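Ureidoglycolate hydrolase (Arabidopsis thaliana, PDB 4PXE) hydrolyses (S)-ureidoglycolate to glyoxylate, ammonium and carbon dioxide as a manganese-dependent homodimer in plant purine breakdown. Local coordinates at residues K197-Q211 with M372-I386. Numbering follows the deposited sequence.
Sequences KKGSYFAFLELHIEQ and MISRAYHDSLFMARI. With MN (manganese (II) ion), chain C; GLV (glyoxylic acid), chain E.
Strand 203-209, which carries Phe204, Glu206 and His208 toward the second segment, runs nearly antiparallel to the short helix 379-383, its axis 9.0 Å from that of the helix. At the far end, Gly199 N in the 197-200 type II turn donates to Ile386 O (2.9 Å, N-H...O 162°). Lys198 NZ reaches Arg385 O from above the carbonyl plane. Met383, bent at chi2 and chi3, lays CG 3.7 Å from the centroid of the Phe204 ring, almost straight over the ring. This is a CH-pi contact, and SD stands farther above the same ring as a Met-aromatic contact. Ser380 OG lies at the ring edge, in plane. Glu206 is extended, with CG anti to the backbone N (chi1 -177°), and this carries its carboxylate to the start of the helix. OE1 accepts two hydrogen bonds there: from Ser380 OG at 2.7 Å, on the anti lone pair, and from Ser380 N. OE2 is hydrogen-bonded to Ser91 OG and, through water 1, to Asp379 N and OD2. His378 turns its edge to the face of His208, with planes at 66°. His208 ND1 donates in its ring plane to Ile209 O, which helps fix the ring while NE2 binds manganese at 2.3 Å. His92 and Asp103 complete the protein ligands of that ion. Gln211 OE1 touches Ala376 CB, and its NE2 is hydrogen-bonded to Ser401. Water 2 donates to Gln211 OE1 and takes a weak bond from His378 NE2, whose main acceptor is Ser374 OG. Tyr377 N donates a hydrogen bond to glyoxylate O2, and one ring face packs against the ligand. Strand end and loop thus line the two-metal active site of an M20-family amidohydrolase.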
ATOM      1  N   LYS A 197      12.271 -37.930   6.805  1.00 38.76           N
ATOM      2  CA  LYS A 197      12.544 -39.048   5.921  1.00 42.86           C
ATOM      3  C   LYS A 197      11.233 -39.511   5.290  1.00 39.92           C
ATOM      4  O   LYS A 197      10.187 -39.505   5.937  1.00 39.26           O
ATOM      5  CB  LYS A 197      13.187 -40.187   6.712  1.00 44.99           C
ATOM      6  CG  LYS A 197      14.369 -40.842   6.017  1.00 56.56           C
ATOM      7  CD  LYS A 197      13.931 -42.035   5.185  1.00 56.74           C
ATOM      8  CE  LYS A 197      13.428 -43.163   6.074  1.00 60.65           C
ATOM      9  NZ  LYS A 197      14.481 -43.648   7.013  1.00 66.82           N
ATOM     10  N   LYS A 198      11.288 -39.894   4.022  1.00 38.91           N
ATOM     11  CA  LYS A 198      10.116 -40.423   3.345  1.00 34.96           C
ATOM     12  C   LYS A 198       9.628 -41.682   4.066  1.00 37.18           C
ATOM     13  O   LYS A 198      10.427 -42.546   4.423  1.00 39.40           O
ATOM     14  CB  LYS A 198      10.456 -40.733   1.890  1.00 41.57           C
ATOM     15  CG  LYS A 198       9.285 -41.214   1.066  1.00 39.31           C
ATOM     16  CD  LYS A 198       9.584 -41.078  -0.415  1.00 44.45           C
ATOM     17  CE  LYS A 198       8.381 -41.481  -1.245  1.00 49.83           C
ATOM     18  NZ  LYS A 198       7.176 -40.696  -0.852  1.00 48.45           N
ATOM     19  N   GLY A 199       8.322 -41.767   4.300  1.00 28.61           N
ATOM     20  CA  GLY A 199       7.743 -42.900   5.000  1.00 27.86           C
ATOM     21  C   GLY A 199       7.875 -42.850   6.514  1.00 28.95           C
ATOM     22  O   GLY A 199       7.588 -43.836   7.192  1.00 29.10           O
ATOM     23  N   SER A 200       8.296 -41.713   7.059  1.00 29.48           N
ATOM     24  CA  SER A 200       8.441 -41.603   8.511  1.00 29.75           C
ATOM     25  C   SER A 200       7.079 -41.517   9.204  1.00 27.85           C
ATOM     26  O   SER A 200       6.975 -41.713  10.416  1.00 28.95           O
ATOM     27  CB  SER A 200       9.322 -40.419   8.897  1.00 36.00           C
ATOM     28  OG  SER A 200       8.791 -39.218   8.386  1.00 33.40           O
ATOM     29  N   TYR A 201       6.040 -41.226   8.427  1.00 25.28           N
ATOM     30  CA  TYR A 201       4.670 -41.347   8.915  1.00 21.58           C
ATOM     31  C   TYR A 201       3.931 -42.408   8.108  1.00 21.17           C
ATOM     32  O   TYR A 201       4.104 -42.498   6.893  1.00 22.60           O
ATOM     33  CB  TYR A 201       3.927 -40.016   8.780  1.00 19.26           C
ATOM     34  CG  TYR A 201       4.312 -38.969   9.792  1.00 20.09           C
ATOM     35  CD1 TYR A 201       4.310 -39.253  11.148  1.00 19.61           C
ATOM     36  CD2 TYR A 201       4.670 -37.686   9.388  1.00 18.46           C
ATOM     37  CE1 TYR A 201       4.657 -38.294  12.089  1.00 20.18           C
ATOM     38  CE2 TYR A 201       5.024 -36.711  10.321  1.00 18.39           C
ATOM     39  CZ  TYR A 201       5.014 -37.020  11.668  1.00 20.25           C
ATOM     40  OH  TYR A 201       5.358 -36.054  12.594  1.00 22.24           O
ATOM     41  N   PHE A 202       3.101 -43.201   8.783  1.00 19.71           N
ATOM     42  CA  PHE A 202       2.245 -44.191   8.131  1.00 20.21           C
ATOM     43  C   PHE A 202       1.213 -43.527   7.218  1.00 19.36           C
ATOM     44  O   PHE A 202       0.958 -43.992   6.110  1.00 20.74           O
ATOM     45  CB  PHE A 202       1.552 -45.048   9.203  1.00 21.42           C
ATOM     46  CG  PHE A 202       0.731 -46.188   8.657  1.00 23.79           C
ATOM     47  CD1 PHE A 202       1.339 -47.255   8.007  1.00 25.28           C
ATOM     48  CD2 PHE A 202      -0.641 -46.222   8.845  1.00 23.75           C
ATOM     49  CE1 PHE A 202       0.584 -48.315   7.528  1.00 26.18           C
ATOM     50  CE2 PHE A 202      -1.402 -47.283   8.369  1.00 25.88           C
ATOM     51  CZ  PHE A 202      -0.783 -48.333   7.711  1.00 25.26           C
ATOM     52  N   ALA A 203       0.627 -42.425   7.694  1.00 19.72           N
ATOM     53  CA  ALA A 203      -0.305 -41.631   6.903  1.00 19.89           C
ATOM     54  C   ALA A 203      -0.369 -40.255   7.530  1.00 17.47           C
ATOM     55  O   ALA A 203       0.017 -40.084   8.689  1.00 17.52           O
ATOM     56  CB  ALA A 203      -1.687 -42.263   6.896  1.00 20.08           C
ATOM     57  N   PHE A 204      -0.840 -39.284   6.748  1.00 17.40           N
ATOM     58  CA  PHE A 204      -1.119 -37.930   7.231  1.00 16.16           C
ATOM     59  C   PHE A 204      -2.548 -37.525   6.869  1.00 13.99           C
ATOM     60  O   PHE A 204      -2.948 -37.619   5.712  1.00 16.55           O
ATOM     61  CB  PHE A 204      -0.143 -36.898   6.641  1.00 16.85           C
ATOM     62  CG  PHE A 204      -0.505 -35.490   7.007  1.00 14.23           C
ATOM     63  CD1 PHE A 204      -0.158 -34.984   8.245  1.00 15.89           C
ATOM     64  CD2 PHE A 204      -1.239 -34.692   6.142  1.00 15.96           C
ATOM     65  CE1 PHE A 204      -0.525 -33.701   8.617  1.00 13.88           C
ATOM     66  CE2 PHE A 204      -1.607 -33.414   6.508  1.00 14.82           C
ATOM     67  CZ  PHE A 204      -1.249 -32.924   7.746  1.00 13.74           C
ATOM     68  N   LEU A 205      -3.304 -37.053   7.860  1.00 15.85           N
ATOM     69  CA  LEU A 205      -4.687 -36.618   7.652  1.00 15.75           C
ATOM     70  C   LEU A 205      -4.842 -35.158   8.031  1.00 14.42           C
ATOM     71  O   LEU A 205      -4.304 -34.733   9.044  1.00 16.05           O
ATOM     72  CB  LEU A 205      -5.625 -37.411   8.565  1.00 18.49           C
ATOM     73  CG  LEU A 205      -5.401 -38.909   8.692  1.00 20.01           C
ATOM     74  CD1 LEU A 205      -6.415 -39.474   9.677  1.00 20.45           C
ATOM     75  CD2 LEU A 205      -5.530 -39.576   7.339  1.00 24.22           C
ATOM     76  N   GLU A 206      -5.604 -34.397   7.251  1.00 13.41           N
ATOM     77  CA  GLU A 206      -5.920 -33.020   7.632  1.00 13.35           C
ATOM     78  C   GLU A 206      -7.422 -32.775   7.621  1.00 11.15           C
ATOM     79  O   GLU A 206      -8.087 -32.986   6.608  1.00 12.95           O
ATOM     80  CB  GLU A 206      -5.230 -32.035   6.685  1.00 12.18           C
ATOM     81  CG  GLU A 206      -5.442 -30.561   7.060  1.00 13.33           C
ATOM     82  CD  GLU A 206      -4.512 -29.600   6.333  1.00 14.35           C
ATOM     83  OE1 GLU A 206      -3.789 -30.013   5.391  1.00 13.52           O
ATOM     84  OE2 GLU A 206      -4.500 -28.411   6.718  1.00 13.79           O
ATOM     85  N   LEU A 207      -7.953 -32.346   8.761  1.00 12.93           N
ATOM     86  CA  LEU A 207      -9.348 -31.915   8.871  1.00 11.30           C
ATOM     87  C   LEU A 207      -9.401 -30.425   8.519  1.00 11.41           C
ATOM     88  O   LEU A 207      -8.580 -29.657   9.021  1.00 12.46           O
ATOM     89  CB  LEU A 207      -9.822 -32.141  10.307  1.00 12.12           C
ATOM     90  CG  LEU A 207     -11.170 -31.526  10.706  1.00 12.26           C
ATOM     91  CD1 LEU A 207     -12.330 -32.107   9.895  1.00 13.96           C
ATOM     92  CD2 LEU A 207     -11.399 -31.701  12.195  1.00 13.15           C
ATOM     93  N   HIS A 208     -10.333 -30.010   7.663  1.00 10.56           N
ATOM     94  CA  HIS A 208     -10.359 -28.615   7.203  1.00 10.78           C
ATOM     95  C   HIS A 208     -11.762 -28.227   6.755  1.00 11.78           C
ATOM     96  O   HIS A 208     -12.510 -29.059   6.225  1.00 11.13           O
ATOM     97  CB  HIS A 208      -9.351 -28.409   6.045  1.00 11.39           C
ATOM     98  CG  HIS A 208      -8.875 -26.988   5.888  1.00 10.86           C
ATOM     99  ND1 HIS A 208      -9.670 -25.980   5.383  1.00 10.62           N
ATOM    100  CD2 HIS A 208      -7.682 -26.413   6.177  1.00 11.22           C
ATOM    101  CE1 HIS A 208      -8.991 -24.844   5.371  1.00 10.95           C
ATOM    102  NE2 HIS A 208      -7.782 -25.082   5.849  1.00 11.24           N
ATOM    103  N   ILE A 209     -12.138 -26.967   6.963  1.00 10.44           N
ATOM    104  CA  ILE A 209     -13.384 -26.495   6.360  1.00 10.65           C
ATOM    105  C   ILE A 209     -13.294 -26.592   4.837  1.00 10.30           C
ATOM    106  O   ILE A 209     -12.217 -26.427   4.250  1.00 11.26           O
ATOM    107  CB  ILE A 209     -13.755 -25.070   6.806  1.00 10.93           C
ATOM    108  CG1 ILE A 209     -12.685 -24.054   6.372  1.00 10.39           C
ATOM    109  CG2 ILE A 209     -13.954 -25.029   8.315  1.00 12.10           C
ATOM    110  CD1 ILE A 209     -13.135 -22.579   6.504  1.00 12.03           C
ATOM    111  N   GLU A 210     -14.422 -26.861   4.192  1.00 10.33           N
ATOM    112  CA  GLU A 210     -14.414 -27.052   2.746  1.00 10.86           C
ATOM    113  C   GLU A 210     -13.889 -25.841   1.966  1.00 11.59           C
ATOM    114  O   GLU A 210     -13.222 -26.008   0.941  1.00 12.13           O
ATOM    115  CB  GLU A 210     -15.829 -27.368   2.246  1.00 11.61           C
ATOM    116  CG  GLU A 210     -15.887 -27.582   0.734  1.00 13.26           C
ATOM    117  CD  GLU A 210     -17.292 -27.595   0.179  1.00 13.72           C
ATOM    118  OE1 GLU A 210     -18.214 -27.991   0.922  1.00 14.18           O
ATOM    119  OE2 GLU A 210     -17.475 -27.221  -1.005  1.00 13.29           O
ATOM    120  N   GLN A 211     -14.206 -24.630   2.436  1.00 12.10           N
ATOM    121  CA  GLN A 211     -13.925 -23.398   1.685  1.00 11.07           C
ATOM    122  C   GLN A 211     -14.646 -23.402   0.339  1.00 11.97           C
ATOM    123  O   GLN A 211     -14.170 -22.830  -0.651  1.00 13.52           O
ATOM    124  CB  GLN A 211     -12.414 -23.162   1.537  1.00 11.41           C
ATOM    125  CG  GLN A 211     -11.715 -23.192   2.880  1.00 11.07           C
ATOM    126  CD  GLN A 211     -10.226 -22.965   2.790  1.00 11.24           C
ATOM    127  OE1 GLN A 211      -9.480 -23.835   2.338  1.00 12.75           O
ATOM    128  NE2 GLN A 211      -9.769 -21.815   3.273  1.00 12.16           N
ATOM    129  N   MET A 372     -14.628 -35.480  -3.217  1.00 14.99           N
ATOM    130  CA  MET A 372     -14.484 -34.170  -3.851  1.00 15.04           C
ATOM    131  C   MET A 372     -13.035 -33.728  -3.862  1.00 13.70           C
ATOM    132  O   MET A 372     -12.189 -34.336  -3.208  1.00 14.87           O
ATOM    133  CB  MET A 372     -15.385 -33.132  -3.165  1.00 20.12           C
ATOM    134  CG  MET A 372     -15.099 -32.932  -1.686  1.00 16.10           C
ATOM    135  SD  MET A 372     -16.413 -32.089  -0.760  1.00 17.12           S
ATOM    136  CE  MET A 372     -16.498 -30.535  -1.632  1.00 17.14           C
ATOM    137  N   ILE A 373     -12.746 -32.674  -4.620  1.00 15.46           N
ATOM    138  CA  ILE A 373     -11.385 -32.159  -4.684  1.00 15.79           C
ATOM    139  C   ILE A 373     -11.257 -30.888  -3.853  1.00 15.65           C
ATOM    140  O   ILE A 373     -12.254 -30.238  -3.538  1.00 17.65           O
ATOM    141  CB  ILE A 373     -10.931 -31.879  -6.134  1.00 17.51           C
ATOM    142  CG1 ILE A 373     -11.616 -30.621  -6.689  1.00 21.24           C
ATOM    143  CG2 ILE A 373     -11.171 -33.110  -7.009  1.00 21.83           C
ATOM    144  CD1 ILE A 373     -10.776 -29.849  -7.696  1.00 26.07           C
ATOM    145  N   SER A 374     -10.028 -30.563  -3.476  1.00 13.32           N
ATOM    146  CA  SER A 374      -9.761 -29.282  -2.835  1.00 13.25           C
ATOM    147  C   SER A 374      -9.288 -28.277  -3.878  1.00 13.76           C
ATOM    148  O   SER A 374      -8.392 -28.568  -4.675  1.00 15.00           O
ATOM    149  CB  SER A 374      -8.704 -29.434  -1.748  1.00 13.60           C
ATOM    150  OG  SER A 374      -8.458 -28.189  -1.110  1.00 13.82           O
ATOM    151  N   ARG A 375      -9.899 -27.097  -3.864  1.00 13.14           N
ATOM    152  CA  ARG A 375      -9.481 -25.992  -4.732  1.00 14.31           C
ATOM    153  C   ARG A 375      -8.373 -25.188  -4.052  1.00 15.02           C
ATOM    154  O   ARG A 375      -7.387 -24.781  -4.686  1.00 14.34           O
ATOM    155  CB  ARG A 375     -10.679 -25.107  -5.073  1.00 13.46           C
ATOM    156  CG  ARG A 375     -11.803 -25.852  -5.793  1.00 14.13           C
ATOM    157  CD  ARG A 375     -12.832 -24.884  -6.341  1.00 15.04           C
ATOM    158  NE  ARG A 375     -13.976 -25.576  -6.933  1.00 15.46           N
ATOM    159  CZ  ARG A 375     -13.975 -26.138  -8.139  1.00 18.04           C
ATOM    160  NH1 ARG A 375     -12.884 -26.106  -8.896  1.00 18.61           N
ATOM    161  NH2 ARG A 375     -15.072 -26.733  -8.593  1.00 19.45           N
ATOM    162  N   ALA A 376      -8.553 -24.941  -2.762  1.00 13.42           N
ATOM    163  CA  ALA A 376      -7.500 -24.381  -1.929  1.00 12.88           C
ATOM    164  C   ALA A 376      -6.323 -25.339  -1.874  1.00 13.18           C
ATOM    165  O   ALA A 376      -6.480 -26.548  -2.073  1.00 13.98           O
ATOM    166  CB  ALA A 376      -8.033 -24.124  -0.526  1.00 13.44           C
ATOM    167  N   TYR A 377      -5.132 -24.813  -1.601  1.00 13.75           N
ATOM    168  CA  TYR A 377      -4.027 -25.700  -1.237  1.00 13.92           C
ATOM    169  C   TYR A 377      -3.948 -25.800   0.282  1.00 13.59           C
ATOM    170  O   TYR A 377      -4.633 -25.056   1.008  1.00 13.75           O
ATOM    171  CB  TYR A 377      -2.685 -25.264  -1.873  1.00 14.72           C
ATOM    172  CG  TYR A 377      -2.288 -23.829  -1.575  1.00 14.94           C
ATOM    173  CD1 TYR A 377      -2.487 -22.806  -2.512  1.00 12.82           C
ATOM    174  CD2 TYR A 377      -1.717 -23.493  -0.350  1.00 13.10           C
ATOM    175  CE1 TYR A 377      -2.131 -21.482  -2.221  1.00 14.76           C
ATOM    176  CE2 TYR A 377      -1.361 -22.190  -0.053  1.00 16.03           C
ATOM    177  CZ  TYR A 377      -1.558 -21.193  -0.985  1.00 14.84           C
ATOM    178  OH  TYR A 377      -1.208 -19.894  -0.674  1.00 16.09           O
ATOM    179  N   HIS A 378      -3.147 -26.745   0.762  1.00 13.82           N
ATOM    180  CA  HIS A 378      -3.058 -27.063   2.181  1.00 13.32           C
ATOM    181  C   HIS A 378      -1.700 -27.675   2.445  1.00 13.96           C
ATOM    182  O   HIS A 378      -1.030 -28.112   1.517  1.00 14.01           O
ATOM    183  CB  HIS A 378      -4.105 -28.113   2.559  1.00 13.92           C
ATOM    184  CG  HIS A 378      -5.514 -27.716   2.261  1.00 12.23           C
ATOM    185  ND1 HIS A 378      -6.254 -26.902   3.094  1.00 13.46           N
ATOM    186  CD2 HIS A 378      -6.335 -28.051   1.238  1.00 11.58           C
ATOM    187  CE1 HIS A 378      -7.465 -26.750   2.591  1.00 13.97           C
ATOM    188  NE2 HIS A 378      -7.541 -27.439   1.467  1.00 12.45           N
ATOM    189  N   ASP A 379      -1.321 -27.769   3.711  1.00 13.83           N
ATOM    190  CA  ASP A 379      -0.130 -28.532   4.082  1.00 15.07           C
ATOM    191  C   ASP A 379      -0.164 -29.976   3.581  1.00 14.82           C
ATOM    192  O   ASP A 379       0.881 -30.557   3.294  1.00 15.60           O
ATOM    193  CB  ASP A 379       0.071 -28.479   5.597  1.00 13.98           C
ATOM    194  CG  ASP A 379       0.424 -27.075   6.065  1.00 15.45           C
ATOM    195  OD1 ASP A 379       1.478 -26.585   5.618  1.00 17.69           O
ATOM    196  OD2 ASP A 379      -0.339 -26.460   6.847  1.00 15.99           O
ATOM    197  N   SER A 380      -1.363 -30.541   3.464  1.00 13.09           N
ATOM    198  CA  SER A 380      -1.549 -31.877   2.894  1.00 14.13           C
ATOM    199  C   SER A 380      -0.900 -32.018   1.514  1.00 15.50           C
ATOM    200  O   SER A 380      -0.455 -33.106   1.146  1.00 15.50           O
ATOM    201  CB  SER A 380      -3.046 -32.195   2.800  1.00 14.02           C
ATOM    202  OG  SER A 380      -3.615 -32.397   4.083  1.00 16.15           O
ATOM    203  N   LEU A 381      -0.840 -30.929   0.750  1.00 13.73           N
ATOM    204  CA  LEU A 381      -0.278 -30.979  -0.598  1.00 15.37           C
ATOM    205  C   LEU A 381       1.183 -31.429  -0.548  1.00 18.52           C
ATOM    206  O   LEU A 381       1.639 -32.204  -1.399  1.00 17.61           O
ATOM    207  CB  LEU A 381      -0.385 -29.603  -1.270  1.00 15.43           C
ATOM    208  CG  LEU A 381       0.194 -29.474  -2.680  1.00 16.56           C
ATOM    209  CD1 LEU A 381      -0.503 -30.424  -3.621  1.00 18.76           C
ATOM    210  CD2 LEU A 381       0.043 -28.049  -3.165  1.00 15.13           C
ATOM    211  N   PHE A 382       1.908 -30.959   0.462  1.00 14.13           N
ATOM    212  CA  PHE A 382       3.329 -31.285   0.592  1.00 16.94           C
ATOM    213  C   PHE A 382       3.601 -32.506   1.466  1.00 18.25           C
ATOM    214  O   PHE A 382       4.556 -33.261   1.219  1.00 19.09           O
ATOM    215  CB  PHE A 382       4.110 -30.048   1.021  1.00 16.70           C
ATOM    216  CG  PHE A 382       4.006 -28.949   0.015  1.00 15.98           C
ATOM    217  CD1 PHE A 382       4.794 -28.977  -1.126  1.00 18.87           C
ATOM    218  CD2 PHE A 382       3.047 -27.956   0.140  1.00 15.57           C
ATOM    219  CE1 PHE A 382       4.663 -28.007  -2.094  1.00 19.44           C
ATOM    220  CE2 PHE A 382       2.906 -26.986  -0.829  1.00 16.74           C
ATOM    221  CZ  PHE A 382       3.713 -27.006  -1.946  1.00 17.64           C
ATOM    222  N   MET A 383       2.749 -32.730   2.465  1.00 15.41           N
ATOM    223  CA  MET A 383       2.835 -33.951   3.263  1.00 15.29           C
ATOM    224  C   MET A 383       2.667 -35.189   2.390  1.00 17.23           C
ATOM    225  O   MET A 383       3.218 -36.246   2.702  1.00 17.71           O
ATOM    226  CB  MET A 383       1.801 -33.939   4.402  1.00 16.09           C
ATOM    227  CG  MET A 383       2.086 -32.911   5.491  1.00 17.08           C
ATOM    228  SD  MET A 383       3.736 -33.059   6.232  1.00 19.91           S
ATOM    229  CE  MET A 383       3.526 -34.545   7.215  1.00 21.96           C
ATOM    230  N   ALA A 384       1.916 -35.053   1.300  1.00 17.52           N
ATOM    231  CA  ALA A 384       1.706 -36.140   0.340  1.00 17.98           C
ATOM    232  C   ALA A 384       3.012 -36.635  -0.283  1.00 22.58           C
ATOM    233  O   ALA A 384       3.078 -37.753  -0.803  1.00 20.90           O
ATOM    234  CB  ALA A 384       0.735 -35.712  -0.751  1.00 19.23           C
ATOM    235  N   ARG A 385       4.045 -35.799  -0.241  1.00 20.14           N
ATOM    236  CA  ARG A 385       5.349 -36.191  -0.767  1.00 21.49           C
ATOM    237  C   ARG A 385       6.120 -37.094   0.202  1.00 24.73           C
ATOM    238  O   ARG A 385       7.093 -37.748  -0.191  1.00 24.71           O
ATOM    239  CB  ARG A 385       6.169 -34.940  -1.100  1.00 20.02           C
ATOM    240  CG  ARG A 385       5.494 -34.030  -2.094  1.00 20.33           C
ATOM    241  CD  ARG A 385       6.374 -32.847  -2.430  1.00 22.16           C
ATOM    242  NE  ARG A 385       5.717 -31.963  -3.378  1.00 18.65           N
ATOM    243  CZ  ARG A 385       6.337 -30.975  -4.015  1.00 20.82           C
ATOM    244  NH1 ARG A 385       7.626 -30.755  -3.790  1.00 23.62           N
ATOM    245  NH2 ARG A 385       5.671 -30.219  -4.874  1.00 20.65           N
ATOM    246  N   ILE A 386       5.672 -37.129   1.456  1.00 21.03           N
ATOM    247  CA  ILE A 386       6.354 -37.807   2.559  1.00 22.11           C
ATOM    248  C   ILE A 386       5.601 -39.068   2.975  1.00 23.27           C
ATOM    249  O   ILE A 386       6.200 -40.061   3.398  1.00 23.71           O
ATOM    250  CB  ILE A 386       6.446 -36.875   3.803  1.00 28.57           C
ATOM    251  CG1 ILE A 386       7.390 -35.713   3.531  1.00 31.37           C
ATOM    252  CG2 ILE A 386       6.923 -37.636   5.041  1.00 32.89           C
ATOM    253  CD1 ILE A 386       8.776 -36.170   3.103  1.00 36.21           C
TER
HETATM  254 MN    MN C 501      -6.122 -23.502   5.454  1.00 11.58          MN
HETATM  255  C1  GLV E 503      -4.253 -21.093   1.287  1.00 15.82           C
HETATM  256  O1  GLV E 503      -4.304 -22.394   1.763  1.00 16.76           O
HETATM  257  C2  GLV E 503      -4.831 -20.919  -0.073  1.00 13.91           C
HETATM  258  O2  GLV E 503      -5.317 -21.933  -0.671  1.00 13.73           O
HETATM  259  O3  GLV E 503      -4.834 -19.773  -0.611  1.00 14.59           O
HETATM  260  O   HOH W   1      -2.817 -26.685   5.831  1.00 13.04           O
HETATM  261  O   HOH W   2     -10.272 -26.238   1.233  1.00 13.15           O
HETATM  262  O   HOH W   3     -11.049 -25.956  -1.524  1.00 13.40           O
HETATM  263  O   HOH W   4      -6.808 -23.710   3.082  1.00 16.20           O
HETATM  264  O   HOH W   5      -4.830 -25.182   4.762  1.00 14.22           O
HETATM  265  O   HOH W   6      -5.099 -21.823   4.422  1.00 17.49           O